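Local structure of 65 kDa virulence protein (Salmonella typhimurium, 2GWL) at residues 17-22 with 106-111; 68-73 with 134-139. The protein probably transfers ADP-ribose from NAD(+) to an arginine of host actin through this C-terminal domain, blocking actin polymerisation and breaking down the cytoskeleton. One frame throughout, in Å; residues are numbered along the deposited sequence.

Contact 1 (17-22 with 106-111); sequences VINKYL and KAFMST. With NAI (1,4-dihydronicotinamide adenine dinucleotide), chain B.
The last turns of helix 2-23 meet the bend that leads into strand 109-111 where N19 and A107 come together, their CA atoms 4.7 Å apart. N19 makes the polar link: N19 OD1 accepts a bond from F108 N at 3.3 Å. The bond is long and bent, 143° at the hydrogen, and the donor sits above the amide's carbonyl plane. N19 OD1 also lies 3.5 Å from A107 CB. The other end of the amide serves a different partner, since ND2 hydrogen-bonds to Y10 OH; N19 ND2 stays 3.8 Å from O2A of the dinucleotide. I18 CG2, the branch anti to the backbone N, reaches the edge of the F108 ring, 3.9 Å from F108 CD2. L22 packs its CB on the carbonyl of K106, and L22 CD1 lies by A107 CA and meets the F108 ring obliquely, 4.1 Å from F108 CD2. Further along, S110 forms with R80 and E147 the Arg-Ser-Glu signature of arginine-specific ADP-ribosyltransferases, all three predicted to be catalytic; its OG bonds to E147, its carbonyl to R80. Helix 49-68 touches both I18 and F108, L149 of strand 148-150 also packs on F108, and M109 and T111 pair with that strand through backbone bonds.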
ATOM      1  N   VAL A  17      -9.854   6.671  -3.784  1.00 38.18           N
ATOM      2  CA  VAL A  17     -10.963   6.840  -2.866  1.00 36.77           C
ATOM      3  C   VAL A  17     -10.873   5.824  -1.736  1.00 33.97           C
ATOM      4  O   VAL A  17     -11.089   6.127  -0.578  1.00 33.67           O
ATOM      5  CB  VAL A  17     -12.294   6.628  -3.613  1.00 36.92           C
ATOM      6  CG1 VAL A  17     -13.437   6.648  -2.624  1.00 38.52           C
ATOM      7  CG2 VAL A  17     -12.460   7.719  -4.667  1.00 39.49           C
ATOM      8  N   ILE A  18     -10.511   4.624  -2.107  1.00 31.99           N
ATOM      9  CA  ILE A  18     -10.615   3.481  -1.201  1.00 32.47           C
ATOM     10  C   ILE A  18      -9.572   3.534  -0.055  1.00 31.05           C
ATOM     11  O   ILE A  18      -9.875   3.181   1.057  1.00 31.58           O
ATOM     12  CB  ILE A  18     -10.464   2.163  -1.964  1.00 31.59           C
ATOM     13  CG1 ILE A  18     -11.803   1.726  -2.608  1.00 35.77           C
ATOM     14  CG2 ILE A  18      -9.961   1.068  -1.027  1.00 35.48           C
ATOM     15  CD1 ILE A  18     -12.894   1.525  -1.536  1.00 40.37           C
ATOM     16  N   ASN A  19      -8.349   3.945  -0.323  1.00 31.04           N
ATOM     17  CA  ASN A  19      -7.327   3.957   0.734  1.00 30.26           C
ATOM     18  C   ASN A  19      -7.588   5.001   1.810  1.00 30.35           C
ATOM     19  O   ASN A  19      -7.451   4.707   3.003  1.00 31.70           O
ATOM     20  CB  ASN A  19      -5.905   4.053   0.140  1.00 31.55           C
ATOM     21  CG  ASN A  19      -5.568   2.802  -0.698  1.00 30.80           C
ATOM     22  OD1 ASN A  19      -6.062   1.739  -0.439  1.00 35.28           O
ATOM     23  ND2 ASN A  19      -4.662   2.947  -1.609  1.00 42.30           N
ATOM     24  N   LYS A  20      -7.991   6.197   1.411  1.00 28.76           N
ATOM     25  CA  LYS A  20      -8.413   7.215   2.365  1.00 29.47           C
ATOM     26  C   LYS A  20      -9.653   6.766   3.152  1.00 29.25           C
ATOM     27  O   LYS A  20      -9.743   6.988   4.343  1.00 28.75           O
ATOM     28  CB  LYS A  20      -8.713   8.519   1.642  1.00 29.67           C
ATOM     29  CG  LYS A  20      -7.493   9.157   0.987  1.00 31.22           C
ATOM     30  CD  LYS A  20      -7.814  10.495   0.424  1.00 32.01           C
ATOM     31  CE  LYS A  20      -6.708  10.932  -0.559  1.00 37.89           C
ATOM     32  NZ  LYS A  20      -6.692  10.008  -1.800  1.00 41.60           N
ATOM     33  N   TYR A  21     -10.633   6.197   2.454  1.00 29.59           N
ATOM     34  CA  TYR A  21     -11.864   5.678   3.093  1.00 28.81           C
ATOM     35  C   TYR A  21     -11.487   4.650   4.180  1.00 28.13           C
ATOM     36  O   TYR A  21     -11.878   4.749   5.317  1.00 27.41           O
ATOM     37  CB  TYR A  21     -12.749   4.983   2.035  1.00 29.99           C
ATOM     38  CG  TYR A  21     -14.035   4.349   2.584  1.00 30.14           C
ATOM     39  CD1 TYR A  21     -15.114   5.124   2.961  1.00 29.57           C
ATOM     40  CD2 TYR A  21     -14.135   2.986   2.774  1.00 33.57           C
ATOM     41  CE1 TYR A  21     -16.264   4.565   3.461  1.00 29.63           C
ATOM     42  CE2 TYR A  21     -15.295   2.406   3.255  1.00 30.92           C
ATOM     43  CZ  TYR A  21     -16.357   3.201   3.588  1.00 30.66           C
ATOM     44  OH  TYR A  21     -17.496   2.614   4.083  1.00 31.40           O
ATOM     45  N   LEU A  22     -10.732   3.636   3.810  1.00 27.83           N
ATOM     46  CA  LEU A  22     -10.244   2.640   4.806  1.00 29.29           C
ATOM     47  C   LEU A  22      -9.328   3.153   5.925  1.00 30.40           C
ATOM     48  O   LEU A  22      -9.317   2.559   7.009  1.00 30.66           O
ATOM     49  CB  LEU A  22      -9.513   1.520   4.103  1.00 28.57           C
ATOM     50  CG  LEU A  22     -10.346   0.613   3.248  1.00 30.42           C
ATOM     51  CD1 LEU A  22      -9.449  -0.176   2.346  1.00 31.23           C
ATOM     52  CD2 LEU A  22     -11.124  -0.342   4.095  1.00 31.89           C
ATOM     53  N   LYS A 106      -4.366  -0.069   7.401  1.00 28.41           N
ATOM     54  CA  LYS A 106      -5.759  -0.287   7.123  1.00 29.21           C
ATOM     55  C   LYS A 106      -6.117  -0.282   5.644  1.00 28.12           C
ATOM     56  O   LYS A 106      -7.186  -0.788   5.284  1.00 26.40           O
ATOM     57  CB  LYS A 106      -6.561   0.745   7.880  1.00 30.46           C
ATOM     58  CG  LYS A 106      -6.354   0.709   9.384  1.00 31.95           C
ATOM     59  CD  LYS A 106      -7.189   1.795  10.033  1.00 34.34           C
ATOM     60  CE  LYS A 106      -7.396   1.635  11.586  1.00 38.01           C
ATOM     61  NZ  LYS A 106      -8.726   2.325  11.927  1.00 40.46           N
ATOM     62  N   ALA A 107      -5.280   0.336   4.801  1.00 25.75           N
ATOM     63  CA  ALA A 107      -5.596   0.450   3.376  1.00 27.53           C
ATOM     64  C   ALA A 107      -5.043  -0.764   2.692  1.00 25.01           C
ATOM     65  O   ALA A 107      -4.396  -1.574   3.339  1.00 26.28           O
ATOM     66  CB  ALA A 107      -4.965   1.707   2.852  1.00 27.77           C
ATOM     67  N   PHE A 108      -5.206  -0.841   1.387  1.00 24.93           N
ATOM     68  CA  PHE A 108      -4.440  -1.776   0.600  1.00 25.71           C
ATOM     69  C   PHE A 108      -3.002  -1.194   0.611  1.00 27.70           C
ATOM     70  O   PHE A 108      -2.832   0.029   0.563  1.00 27.56           O
ATOM     71  CB  PHE A 108      -4.968  -1.826  -0.817  1.00 24.34           C
ATOM     72  CG  PHE A 108      -6.300  -2.580  -0.974  1.00 21.84           C
ATOM     73  CD1 PHE A 108      -6.291  -3.873  -1.451  1.00 22.83           C
ATOM     74  CD2 PHE A 108      -7.487  -1.950  -0.750  1.00 22.46           C
ATOM     75  CE1 PHE A 108      -7.479  -4.574  -1.632  1.00 25.09           C
ATOM     76  CE2 PHE A 108      -8.705  -2.661  -0.918  1.00 22.60           C
ATOM     77  CZ  PHE A 108      -8.665  -3.949  -1.375  1.00 24.87           C
ATOM     78  N   MET A 109      -2.000  -2.064   0.680  1.00 28.62           N
ATOM     79  CA  MET A 109      -0.584  -1.622   0.740  1.00 27.58           C
ATOM     80  C   MET A 109       0.169  -1.980  -0.524  1.00 27.09           C
ATOM     81  O   MET A 109       0.338  -3.157  -0.896  1.00 26.90           O
ATOM     82  CB  MET A 109       0.077  -2.185   1.993  1.00 27.83           C
ATOM     83  CG  MET A 109       1.554  -1.648   2.230  1.00 30.33           C
ATOM     84  SD  MET A 109       2.217  -2.432   3.642  1.00 32.00           S
ATOM     85  CE  MET A 109       2.706  -4.094   3.070  1.00 30.69           C
ATOM     86  N   SER A 110       0.569  -0.923  -1.242  1.00 26.66           N
ATOM     87  CA  SER A 110       1.318  -1.025  -2.471  1.00 27.92           C
ATOM     88  C   SER A 110       2.860  -1.093  -2.210  1.00 27.26           C
ATOM     89  O   SER A 110       3.413  -0.244  -1.500  1.00 25.09           O
ATOM     90  CB  SER A 110       0.972   0.165  -3.345  1.00 29.61           C
ATOM     91  OG  SER A 110       1.572   0.004  -4.588  1.00 34.02           O
ATOM     92  N   THR A 111       3.496  -2.119  -2.736  1.00 25.78           N
ATOM     93  CA  THR A 111       4.926  -2.307  -2.566  1.00 28.02           C
ATOM     94  C   THR A 111       5.505  -2.672  -3.945  1.00 28.68           C
ATOM     95  O   THR A 111       4.791  -2.947  -4.896  1.00 26.60           O
ATOM     96  CB  THR A 111       5.256  -3.424  -1.572  1.00 26.32           C
ATOM     97  OG1 THR A 111       4.967  -4.689  -2.130  1.00 27.47           O
ATOM     98  CG2 THR A 111       4.575  -3.303  -0.242  1.00 28.74           C
TER
HETATM   99  PA  NAI B 592      -0.785   5.187  -0.663  1.00 51.45           P
HETATM  100  O1A NAI B 592      -0.622   3.750  -0.374  1.00 50.38           O
HETATM  101  O2A NAI B 592      -2.205   5.630  -0.623  1.00 52.85           O
HETATM  102  O5B NAI B 592       0.301   6.045   0.180  1.00 54.05           O
HETATM  103  C5B NAI B 592      -0.188   6.977   1.069  1.00 53.07           C
HETATM  104  C4B NAI B 592       0.726   8.160   1.301  1.00 49.55           C
HETATM  105  O4B NAI B 592      -0.179   8.737   2.199  1.00 48.17           O
HETATM  106  C3B NAI B 592       2.082   8.017   2.037  1.00 48.04           C
HETATM  107  O3B NAI B 592       3.244   8.420   1.298  1.00 46.74           O
HETATM  108  C2B NAI B 592       1.888   8.885   3.280  1.00 46.25           C
HETATM  109  O2B NAI B 592       2.461  10.175   3.108  1.00 44.72           O
HETATM  110  C1B NAI B 592       0.373   9.074   3.433  1.00 46.17           C
HETATM  111  N9A NAI B 592      -0.231   8.277   4.507  1.00 43.03           N
HETATM  112  C8A NAI B 592      -1.264   8.739   5.284  1.00 44.06           C
HETATM  113  N7A NAI B 592      -1.563   7.814   6.218  1.00 42.89           N
HETATM  114  C5A NAI B 592      -0.727   6.768   6.002  1.00 44.14           C
HETATM  115  C6A NAI B 592      -0.642   5.589   6.670  1.00 43.74           C
HETATM  116  N6A NAI B 592      -1.395   5.481   7.780  1.00 44.81           N
HETATM  117  N1A NAI B 592       0.292   4.674   6.260  1.00 44.20           N
HETATM  118  C2A NAI B 592       1.148   4.921   5.208  1.00 43.01           C
HETATM  119  N3A NAI B 592       1.059   6.113   4.537  1.00 43.83           N
HETATM  120  C4A NAI B 592       0.134   7.032   4.943  1.00 44.06           C
HETATM  121  O3  NAI B 592      -0.195   5.465  -2.142  1.00 53.95           O
HETATM  122  PN  NAI B 592       1.051   4.699  -2.812  1.00 54.51           P
HETATM  123  O1N NAI B 592       1.386   3.360  -2.224  1.00 58.21           O
HETATM  124  O2N NAI B 592       2.091   5.747  -2.872  1.00 58.34           O
HETATM  125  O5D NAI B 592       0.564   4.345  -4.303  1.00 52.08           O
HETATM  126  C5D NAI B 592       0.492   5.353  -5.289  1.00 53.56           C
HETATM  127  C4D NAI B 592       0.892   4.727  -6.626  1.00 52.24           C
HETATM  128  O4D NAI B 592       2.199   4.183  -6.541  1.00 50.58           O
HETATM  129  C3D NAI B 592      -0.047   3.591  -7.016  1.00 51.61           C
HETATM  130  O3D NAI B 592      -0.477   3.812  -8.342  1.00 49.96           O
HETATM  131  C2D NAI B 592       0.817   2.358  -6.927  1.00 48.01           C
HETATM  132  O2D NAI B 592       0.447   1.560  -8.014  1.00 46.95           O
HETATM  133  C1D NAI B 592       2.253   2.886  -7.062  1.00 47.40           C
HETATM  134  N1N NAI B 592       3.276   2.140  -6.291  1.00 48.84           N
HETATM  135  C2N NAI B 592       3.602   2.588  -5.033  1.00 45.69           C
HETATM  136  C3N NAI B 592       4.541   1.900  -4.271  1.00 48.25           C
HETATM  137  C7N NAI B 592       5.237   2.619  -3.112  1.00 48.85           C
HETATM  138  O7N NAI B 592       6.564   2.279  -2.873  1.00 45.62           O
HETATM  139  N7N NAI B 592       4.659   3.570  -2.347  1.00 49.44           N
HETATM  140  C4N NAI B 592       5.129   0.751  -4.831  1.00 44.52           C
HETATM  141  C5N NAI B 592       4.783   0.301  -6.104  1.00 46.29           C
HETATM  142  C6N NAI B 592       3.860   1.012  -6.844  1.00 45.94           C

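Contact 2 (68-73 with 134-139); sequences SSLPET and RILGDV
R134, L70 and I135 bury the most surface where the loop after helix 49-68 runs past strand 134-135. R134 bends at chi2 (-74°), which carries its guanidinium alongside the loop backbone, with R134 CD 3.2 Å from L70 O. That oxygen lies near the guanidinium plane, at its edge. E72 covers one face instead: E72 CG sits over the centre of the group, 3.4 Å from R134 CZ, and its carboxylate stacks at only 17° to the guanidinium plane. The opposite charges probably attract across the stack, short of a salt bridge, for E72 OE1 is 4.2 Å from R134 NH1; NH1 donates to H131 O. Beyond its carbonyl, L70 turns its side chain onto the second segment: CB meets R134 CB, L70 CD1 lies 3.6 Å from I135 O and also meets L136 CD2, and L70 CD2 is 4.1 Å from V139 CG2. I135 puts CG1 3.5 Å from T73 OG1, the two side chains crossing at about a right angle. Two waters bridge the backbones: both donate to P71 O, one accepting from I135 N and also bonded to T73 OG1, the other donating to I135 O. T73 OG1 is further bonded to H75 ND1. Backbone bonds from R134 to L149 and L136 to E147 tie this edge strand, and so the loop, to the predicted catalytic glutamate. The chemistry is thus mixed: methyls of L70, L136 and V139 pack together near helix 2-23, waters link the backbones, and, since no N-H of R134 points at the E72 carboxylate, their attraction is probably not directional.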
ATOM      1  N   SER A  68      -6.557 -11.861  -4.029  1.00 25.73           N
ATOM      2  CA  SER A  68      -6.297 -13.159  -3.406  1.00 26.98           C
ATOM      3  C   SER A  68      -6.200 -14.303  -4.426  1.00 26.96           C
ATOM      4  O   SER A  68      -5.484 -15.303  -4.223  1.00 26.59           O
ATOM      5  CB  SER A  68      -7.476 -13.474  -2.471  1.00 27.94           C
ATOM      6  OG  SER A  68      -7.140 -14.544  -1.626  1.00 32.54           O
ATOM      7  N   SER A  69      -6.918 -14.123  -5.524  1.00 24.78           N
ATOM      8  CA  SER A  69      -7.001 -15.109  -6.570  1.00 26.20           C
ATOM      9  C   SER A  69      -5.775 -15.147  -7.458  1.00 26.15           C
ATOM     10  O   SER A  69      -5.620 -16.095  -8.211  1.00 25.23           O
ATOM     11  CB  SER A  69      -8.282 -14.880  -7.395  1.00 26.15           C
ATOM     12  OG  SER A  69      -8.148 -13.858  -8.370  1.00 27.07           O
ATOM     13  N   LEU A  70      -4.896 -14.134  -7.368  1.00 25.92           N
ATOM     14  CA  LEU A  70      -3.682 -14.090  -8.183  1.00 27.23           C
ATOM     15  C   LEU A  70      -2.619 -15.054  -7.678  1.00 27.01           C
ATOM     16  O   LEU A  70      -2.609 -15.385  -6.498  1.00 27.17           O
ATOM     17  CB  LEU A  70      -3.088 -12.701  -8.197  1.00 27.27           C
ATOM     18  CG  LEU A  70      -4.016 -11.621  -8.723  1.00 28.31           C
ATOM     19  CD1 LEU A  70      -3.244 -10.334  -8.793  1.00 28.38           C
ATOM     20  CD2 LEU A  70      -4.623 -11.981 -10.058  1.00 31.78           C
ATOM     21  N   PRO A  71      -1.749 -15.524  -8.567  1.00 28.38           N
ATOM     22  CA  PRO A  71      -0.708 -16.477  -8.189  1.00 29.11           C
ATOM     23  C   PRO A  71       0.279 -15.923  -7.141  1.00 30.05           C
ATOM     24  O   PRO A  71       0.681 -14.751  -7.202  1.00 29.14           O
ATOM     25  CB  PRO A  71       0.061 -16.693  -9.501  1.00 29.66           C
ATOM     26  CG  PRO A  71      -0.876 -16.295 -10.590  1.00 29.87           C
ATOM     27  CD  PRO A  71      -1.697 -15.199 -10.009  1.00 28.73           C
ATOM     28  N   GLU A  72       0.646 -16.773  -6.188  1.00 30.46           N
ATOM     29  CA  GLU A  72       1.700 -16.433  -5.241  1.00 31.84           C
ATOM     30  C   GLU A  72       3.052 -16.554  -5.915  1.00 32.14           C
ATOM     31  O   GLU A  72       3.212 -17.330  -6.888  1.00 32.63           O
ATOM     32  CB  GLU A  72       1.652 -17.359  -4.047  1.00 31.96           C
ATOM     33  CG  GLU A  72       0.377 -17.328  -3.286  1.00 31.70           C
ATOM     34  CD  GLU A  72       0.426 -18.262  -2.084  1.00 34.03           C
ATOM     35  OE1 GLU A  72       1.171 -17.989  -1.123  1.00 31.83           O
ATOM     36  OE2 GLU A  72      -0.306 -19.270  -2.103  1.00 36.52           O
ATOM     37  N   THR A  73       4.033 -15.839  -5.366  1.00 32.30           N
ATOM     38  CA  THR A  73       5.409 -15.808  -5.882  1.00 32.63           C
ATOM     39  C   THR A  73       6.388 -16.031  -4.743  1.00 33.40           C
ATOM     40  O   THR A  73       6.000 -16.110  -3.592  1.00 33.58           O
ATOM     41  CB  THR A  73       5.720 -14.481  -6.582  1.00 31.74           C
ATOM     42  OG1 THR A  73       5.175 -13.406  -5.833  1.00 29.51           O
ATOM     43  CG2 THR A  73       5.082 -14.423  -7.966  1.00 32.12           C
ATOM     44  N   ARG A 134       0.409  -9.966  -3.329  1.00 23.76           N
ATOM     45  CA  ARG A 134       0.341 -10.584  -4.643  1.00 24.14           C
ATOM     46  C   ARG A 134       0.840  -9.663  -5.702  1.00 23.16           C
ATOM     47  O   ARG A 134       0.478  -8.507  -5.749  1.00 24.03           O
ATOM     48  CB  ARG A 134      -1.106 -11.042  -5.049  1.00 23.07           C
ATOM     49  CG  ARG A 134      -1.746 -12.045  -4.172  1.00 24.48           C
ATOM     50  CD  ARG A 134      -1.150 -13.426  -4.366  1.00 26.82           C
ATOM     51  NE  ARG A 134      -1.853 -14.365  -3.511  1.00 28.01           N
ATOM     52  CZ  ARG A 134      -1.527 -14.674  -2.253  1.00 30.94           C
ATOM     53  NH1 ARG A 134      -0.470 -14.146  -1.662  1.00 27.13           N
ATOM     54  NH2 ARG A 134      -2.263 -15.550  -1.578  1.00 30.83           N
ATOM     55  N   ILE A 135       1.678 -10.196  -6.578  1.00 23.87           N
ATOM     56  CA  ILE A 135       2.154  -9.479  -7.757  1.00 23.98           C
ATOM     57  C   ILE A 135       1.009  -9.195  -8.727  1.00 23.47           C
ATOM     58  O   ILE A 135       0.294 -10.118  -9.137  1.00 24.23           O
ATOM     59  CB  ILE A 135       3.252 -10.302  -8.499  1.00 23.50           C
ATOM     60  CG1 ILE A 135       4.532 -10.434  -7.628  1.00 26.69           C
ATOM     61  CG2 ILE A 135       3.593  -9.672  -9.853  1.00 23.49           C
ATOM     62  CD1 ILE A 135       5.261  -9.152  -7.390  1.00 29.69           C
ATOM     63  N   LEU A 136       0.827  -7.948  -9.142  1.00 24.86           N
ATOM     64  CA  LEU A 136      -0.344  -7.627 -10.002  1.00 24.65           C
ATOM     65  C   LEU A 136      -0.169  -8.020 -11.423  1.00 25.22           C
ATOM     66  O   LEU A 136      -1.120  -8.455 -12.067  1.00 25.93           O
ATOM     67  CB  LEU A 136      -0.681  -6.138  -9.981  1.00 24.08           C
ATOM     68  CG  LEU A 136      -1.109  -5.601  -8.624  1.00 24.04           C
ATOM     69  CD1 LEU A 136      -1.432  -4.145  -8.729  1.00 27.85           C
ATOM     70  CD2 LEU A 136      -2.352  -6.370  -8.088  1.00 25.84           C
ATOM     71  N   GLY A 137       1.028  -7.848 -11.956  1.00 26.91           N
ATOM     72  CA  GLY A 137       1.285  -8.194 -13.347  1.00 27.44           C
ATOM     73  C   GLY A 137       0.345  -7.414 -14.264  1.00 28.12           C
ATOM     74  O   GLY A 137       0.156  -6.197 -14.084  1.00 28.55           O
ATOM     75  N   ASP A 138      -0.219  -8.106 -15.238  1.00 28.47           N
ATOM     76  CA  ASP A 138      -1.098  -7.468 -16.218  1.00 30.42           C
ATOM     77  C   ASP A 138      -2.483  -7.058 -15.678  1.00 30.39           C
ATOM     78  O   ASP A 138      -3.230  -6.393 -16.371  1.00 29.61           O
ATOM     79  CB  ASP A 138      -1.245  -8.339 -17.468  1.00 31.63           C
ATOM     80  CG  ASP A 138      -0.077  -8.164 -18.430  1.00 35.54           C
ATOM     81  OD1 ASP A 138       1.022  -7.734 -17.978  1.00 42.57           O
ATOM     82  OD2 ASP A 138      -0.253  -8.459 -19.632  1.00 42.73           O
ATOM     83  N   VAL A 139      -2.811  -7.418 -14.447  1.00 30.24           N
ATOM     84  CA  VAL A 139      -3.974  -6.824 -13.793  1.00 31.72           C
ATOM     85  C   VAL A 139      -3.718  -5.331 -13.484  1.00 32.38           C
ATOM     86  O   VAL A 139      -4.668  -4.556 -13.372  1.00 32.97           O
ATOM     87  CB  VAL A 139      -4.313  -7.555 -12.511  1.00 30.79           C
ATOM     88  CG1 VAL A 139      -5.391  -6.806 -11.765  1.00 34.36           C
ATOM     89  CG2 VAL A 139      -4.824  -8.936 -12.843  1.00 31.99           C
TER
HETATM   90  O   HOH W   1       2.476 -12.910  -5.962  1.00 29.60           O
HETATM   91  O   HOH W   2       0.642 -12.843  -9.222  1.00 31.18           O

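Contacts 1 and 2 involve the two outer strands of the same three-stranded antiparallel sheet, 109-111 and 134-135, with strand 148-150 between them. Their centres lie about 17 Å apart and their nearest atoms about 7 Å, so they do not touch. Helix 2-23 and helix 49-68 reach both. Contact 1 supplies N19, S110 and T111 to the dinucleotide pocket; contact 2 lies nearer the surface, yet the L136 side chain comes within about 4 Å of that of E147 and about 6 Å of the bound NAI. E147, predicted to be catalytic, touches both contacts: it hydrogen-bonds to S110 and to the dinucleotide and meets the L136 side chain.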